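Triacylglycerol lipase (Clostridium botulinum, PDB 5AH1) probably hydrolyses ester bonds of triacylglycerols and of synthetic polyesters, as a zinc-binding enzyme of the alpha/beta-hydrolase fold. Local coordinates at residues A304-S309 with A313-T318; V320-Q323 with Y327-S330. All coordinates share one frame; numbering follows the deposited sequence.

Contact 1 (A304-S309 with A313-T318); sequences ATYDLS and AQELNT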
loop_
_atom_site.group_PDB
_atom_site.type_symbol
_atom_site.label_atom_id
_atom_site.label_comp_id
_atom_site.label_asym_id
_atom_site.label_seq_id
_atom_site.Cartn_x
_atom_site.Cartn_y
_atom_site.Cartn_z
ATOM N N ALA A 304 -11.910 -1.457 -1.008
ATOM C CA ALA A 304 -10.716 -1.463 -0.166
ATOM C C ALA A 304 -11.004 -1.716 1.314
ATOM O O ALA A 304 -10.229 -2.381 1.986
ATOM C CB ALA A 304 -9.936 -0.159 -0.316
ATOM N N THR A 305 -12.092 -1.162 1.828
ATOM C CA THR A 305 -12.391 -1.260 3.248
ATOM C C THR A 305 -12.572 -2.719 3.688
ATOM O O THR A 305 -12.148 -3.094 4.789
ATOM C CB THR A 305 -13.600 -0.355 3.610
ATOM O OG1 THR A 305 -14.605 -0.463 2.604
ATOM C CG2 THR A 305 -13.152 1.084 3.662
ATOM N N TYR A 306 -13.138 -3.558 2.823
ATOM C CA TYR A 306 -13.222 -4.986 3.107
ATOM C C TYR A 306 -11.841 -5.639 3.029
ATOM O O TYR A 306 -11.434 -6.393 3.918
ATOM C CB TYR A 306 -14.188 -5.696 2.160
ATOM C CG TYR A 306 -14.147 -7.190 2.361
ATOM C CD1 TYR A 306 -14.848 -7.798 3.391
ATOM C CD2 TYR A 306 -13.361 -7.997 1.549
ATOM C CE1 TYR A 306 -14.788 -9.160 3.592
ATOM C CE2 TYR A 306 -13.286 -9.348 1.749
ATOM C CZ TYR A 306 -13.998 -9.936 2.759
ATOM O OH TYR A 306 -13.903 -11.298 2.951
ATOM N N ASP A 307 -11.109 -5.352 1.960
ATOM C CA ASP A 307 -9.807 -5.977 1.733
ATOM C C ASP A 307 -8.769 -5.606 2.801
ATOM O O ASP A 307 -7.798 -6.345 3.011
ATOM C CB ASP A 307 -9.306 -5.609 0.332
ATOM C CG ASP A 307 -9.771 -6.591 -0.753
ATOM O OD1 ASP A 307 -10.534 -7.537 -0.436
ATOM O OD2 ASP A 307 -9.354 -6.398 -1.922
ATOM N N LEU A 308 -8.959 -4.455 3.439
ATOM C CA LEU A 308 -8.123 -3.984 4.541
ATOM C C LEU A 308 -8.450 -4.601 5.883
ATOM O O LEU A 308 -7.620 -4.561 6.789
ATOM C CB LEU A 308 -8.218 -2.466 4.670
ATOM C CG LEU A 308 -7.566 -1.680 3.527
ATOM C CD1 LEU A 308 -7.978 -0.224 3.579
ATOM C CD2 LEU A 308 -6.040 -1.795 3.554
ATOM N N SER A 309 -9.670 -5.121 6.025
ATOM C CA SER A 309 -10.080 -5.724 7.288
ATOM C C SER A 309 -9.327 -7.030 7.501
ATOM O O SER A 309 -8.810 -7.623 6.546
ATOM C CB SER A 309 -11.587 -5.991 7.305
ATOM O OG SER A 309 -11.964 -7.070 6.466
ATOM N N ALA A 313 -8.313 -9.513 4.478
ATOM C CA ALA A 313 -6.894 -9.774 4.229
ATOM C C ALA A 313 -6.634 -11.280 4.342
ATOM O O ALA A 313 -5.879 -11.845 3.544
ATOM C CB ALA A 313 -6.050 -9.002 5.209
ATOM N N GLN A 314 -7.241 -11.930 5.333
ATOM C CA GLN A 314 -7.147 -13.371 5.451
ATOM C C GLN A 314 -7.645 -14.037 4.179
ATOM O O GLN A 314 -7.008 -14.952 3.653
ATOM C CB GLN A 314 -7.953 -13.846 6.653
ATOM C CG GLN A 314 -7.990 -15.346 6.833
ATOM C CD GLN A 314 -8.690 -15.723 8.121
ATOM O OE1 GLN A 314 -8.065 -16.086 9.099
ATOM N NE2 GLN A 314 -10.007 -15.584 8.134
ATOM N N GLU A 315 -8.790 -13.576 3.672
ATOM C CA GLU A 315 -9.310 -14.148 2.432
ATOM C C GLU A 315 -8.318 -14.001 1.260
ATOM O O GLU A 315 -8.113 -14.940 0.505
ATOM C CB GLU A 315 -10.660 -13.539 2.063
ATOM C CG GLU A 315 -11.290 -14.218 0.844
ATOM C CD GLU A 315 -12.617 -13.623 0.394
ATOM O OE1 GLU A 315 -12.948 -12.506 0.804
ATOM O OE2 GLU A 315 -13.312 -14.265 -0.420
ATOM N N LEU A 316 -7.744 -12.810 1.100
ATOM C CA LEU A 316 -6.717 -12.587 0.082
ATOM C C LEU A 316 -5.566 -13.572 0.244
ATOM O O LEU A 316 -5.107 -14.163 -0.725
ATOM C CB LEU A 316 -6.217 -11.145 0.154
ATOM C CG LEU A 316 -5.324 -10.721 -1.022
ATOM C CD1 LEU A 316 -6.172 -10.440 -2.257
ATOM C CD2 LEU A 316 -4.464 -9.530 -0.674
ATOM N N ASN A 317 -5.158 -13.782 1.489
ATOM C CA ASN A 317 -4.033 -14.636 1.783
ATOM C C ASN A 317 -4.270 -16.093 1.403
ATOM O O ASN A 317 -3.303 -16.837 1.215
ATOM C CB ASN A 317 -3.688 -14.543 3.256
ATOM C CG ASN A 317 -3.173 -13.187 3.662
ATOM O OD1 ASN A 317 -2.829 -12.359 2.812
ATOM N ND2 ASN A 317 -3.056 -12.964 4.975
ATOM N N THR A 318 -5.533 -16.522 1.349
ATOM C CA THR A 318 -5.808 -17.907 1.012
ATOM C C THR A 318 -5.495 -18.250 -0.447
ATOM O O THR A 318 -5.436 -19.425 -0.791
ATOM C CB THR A 318 -7.255 -18.332 1.341
ATOM O OG1 THR A 318 -8.154 -17.636 0.480
ATOM C CG2 THR A 318 -7.569 -18.100 2.811
#
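A313 N donates to S309 O over 2.8 Å in a nearly straight bond, and this bond holds the inner, tightly packed part of the contact. The methyl of A313 sits beside the carbonyls of S309 and D307, CB lying 3.4 Å from S309 O and 3.9 Å from D307 O; the CA atoms of D307 and A313 are 5.4 Å apart. D307 O also accepts from Q186 NE2 of helix 183-197, and the carboxylate of D307 turns elsewhere, OD2 taking a hydrogen bond from N128 N. The arrangement is two short helices joined through one residue, S309, which N-caps helix 310-317, within the alpha/beta-hydrolase fold; the axes of the two short segments run at 76° to each other, 9.0 Å apart at closest. In the cap, S309 OG gives its proton to Y306 O, in the carbonyl plane on a lone pair, and accepts from G312 N. Y306 O receives S309 N as well, which leaves two bonds on one carbonyl at the end of the first helix. A313 N to S309 O is then an i+4 to i bond in the first turn of the next.

Away from this junction the contact thins to a single bridge between partly exposed side chains. With CG anti to the backbone N (chi1 174°), Y306 carries its ring toward the second helix, and its hydroxyl donates to E315 OE1 at 2.6 Å. E315, extended throughout, crosses the tyrosine at about a right angle, and ring and carboxylate planes are nearly perpendicular. The hydroxyl arrives from above the carboxylate plane, 37° out of it, while E315 OE2 forms a salt bridge to K301 NZ.

Contact 2 (V320-Q323 with Y327-S330); sequences VKAQ and YYFS
Chi1 of -67° sets CG of Y328 anti to its own carbonyl carbon and carries the ring from the strand to the loop at A322 and Q323. There A322 lies against the ring: its CB sits over one face, 3.9 Å from the centroid and 24° off the ring normal, a CH-pi contact shifted toward the rim on the CE1 side. The A322 backbone is close too, CA being 3.5 Å from Y328 CZ.

The hydroxyl is gripped from two directions. Q323 N donates to Y328 OH over 2.9 Å, almost straight at 174°. The hydroxyl in turn donates to a water, 2.8 Å from OH, and that water donates to K321 O, so a buried polar oxygen is satisfied on the donor and acceptor side alike and its rotation is fixed. Q323 runs side by side with the tyrosine, CB 3.6 Å from Y328 OH, before its chain bends at chi2 and takes NE2 off to E197 OE2.

This is the entry from a loop into a central strand of the alpha/beta-hydrolase sheet. Strand 327-331 lies between parallel strands 221-227 and 415-417; the Y328 side chain packs on V224 and W415 of these neighbours and on T192 of helix 183-197.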
loop_
_atom_site.group_PDB
_atom_site.type_symbol
_atom_site.label_atom_id
_atom_site.label_comp_id
_atom_site.label_asym_id
_atom_site.label_seq_id
_atom_site.Cartn_x
_atom_site.Cartn_y
_atom_site.Cartn_z
ATOM N N VAL A 320 -3.330 -15.608 -2.500
ATOM C CA VAL A 320 -2.197 -14.796 -2.925
ATOM C C VAL A 320 -0.962 -15.254 -2.150
ATOM O O VAL A 320 -0.754 -14.861 -1.004
ATOM C CB VAL A 320 -2.483 -13.282 -2.749
ATOM C CG1 VAL A 320 -1.267 -12.453 -3.085
ATOM C CG2 VAL A 320 -3.649 -12.862 -3.623
ATOM N N LYS A 321 -0.147 -16.090 -2.793
ATOM C CA LYS A 321 0.986 -16.734 -2.134
ATOM C C LYS A 321 2.302 -16.166 -2.604
ATOM O O LYS A 321 2.411 -15.575 -3.686
ATOM C CB LYS A 321 0.962 -18.242 -2.360
ATOM C CG LYS A 321 1.310 -18.702 -3.740
ATOM C CD LYS A 321 1.262 -20.217 -3.878
ATOM C CE LYS A 321 2.557 -20.873 -3.502
ATOM N NZ LYS A 321 2.511 -22.324 -3.873
ATOM N N ALA A 322 3.313 -16.346 -1.763
ATOM C CA ALA A 322 4.678 -16.012 -2.139
ATOM C C ALA A 322 5.145 -17.007 -3.190
ATOM O O ALA A 322 5.167 -18.221 -2.950
ATOM C CB ALA A 322 5.608 -16.065 -0.925
ATOM N N GLN A 323 5.497 -16.496 -4.364
ATOM C CA GLN A 323 5.944 -17.329 -5.471
ATOM C C GLN A 323 7.395 -17.763 -5.269
ATOM O O GLN A 323 8.201 -17.016 -4.719
ATOM C CB GLN A 323 5.776 -16.537 -6.767
ATOM C CG GLN A 323 4.309 -16.226 -7.082
ATOM C CD GLN A 323 3.512 -17.486 -7.370
ATOM O OE1 GLN A 323 3.983 -18.388 -8.065
ATOM N NE2 GLN A 323 2.306 -17.568 -6.834
ATOM N N TYR A 327 11.768 -12.802 -4.644
ATOM C CA TYR A 327 12.201 -12.394 -3.310
ATOM C C TYR A 327 11.131 -11.527 -2.660
ATOM O O TYR A 327 10.633 -10.611 -3.290
ATOM C CB TYR A 327 13.509 -11.589 -3.394
ATOM C CG TYR A 327 14.711 -12.364 -3.857
ATOM C CD1 TYR A 327 15.465 -13.097 -2.968
ATOM C CD2 TYR A 327 15.102 -12.337 -5.191
ATOM C CE1 TYR A 327 16.592 -13.786 -3.400
ATOM C CE2 TYR A 327 16.195 -13.030 -5.630
ATOM C CZ TYR A 327 16.932 -13.752 -4.737
ATOM O OH TYR A 327 18.037 -14.437 -5.182
ATOM N N TYR A 328 10.827 -11.785 -1.396
ATOM C CA TYR A 328 9.848 -10.989 -0.658
ATOM C C TYR A 328 10.514 -10.363 0.556
ATOM O O TYR A 328 11.207 -11.033 1.321
ATOM C CB TYR A 328 8.632 -11.838 -0.227
ATOM C CG TYR A 328 7.794 -12.310 -1.389
ATOM C CD1 TYR A 328 8.119 -13.449 -2.094
ATOM C CD2 TYR A 328 6.636 -11.635 -1.754
ATOM C CE1 TYR A 328 7.370 -13.872 -3.178
ATOM C CE2 TYR A 328 5.885 -12.053 -2.823
ATOM C CZ TYR A 328 6.226 -13.187 -3.515
ATOM O OH TYR A 328 5.518 -13.639 -4.600
ATOM N N PHE A 329 10.315 -9.060 0.698
ATOM C CA PHE A 329 10.810 -8.291 1.832
ATOM C C PHE A 329 9.659 -7.593 2.488
ATOM O O PHE A 329 8.830 -7.024 1.807
ATOM C CB PHE A 329 11.839 -7.251 1.361
ATOM C CG PHE A 329 13.032 -7.869 0.707
ATOM C CD1 PHE A 329 14.105 -8.328 1.472
ATOM C CD2 PHE A 329 13.069 -8.038 -0.666
ATOM C CE1 PHE A 329 15.194 -8.921 0.879
ATOM C CE2 PHE A 329 14.146 -8.638 -1.260
ATOM C CZ PHE A 329 15.208 -9.090 -0.495
ATOM N N SER A 330 9.668 -7.561 3.806
ATOM C CA SER A 330 8.668 -6.800 4.549
ATOM C C SER A 330 9.323 -5.872 5.553
ATOM O O SER A 330 10.278 -6.246 6.249
ATOM C CB SER A 330 7.711 -7.729 5.282
ATOM O OG SER A 330 8.452 -8.586 6.126
HETATM O O HOH W 1 2.846 -12.942 -4.527
#

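In the fold
Followed from the N terminus, the two contacts come in series: contact 1 closes a very short turn, and contact 2 opens just beyond it. In contact 1 helix 304-308 gives way at S309 to helix 310-317, with three helical residues between the segments. The chain then leaves that second helix, runs through 320-323 and, after another three residues, turns into strand 327-331, where contact 2 closes the connecting loop. Neither contact nests in or crosses the other; the centres of contact 1 and contact 2 are about 16 Å apart, and the two are joined by sequence alone. Both lie along helix 183-197, so together they lead the chain from the junction of two short helices into the middle of the parallel sheet.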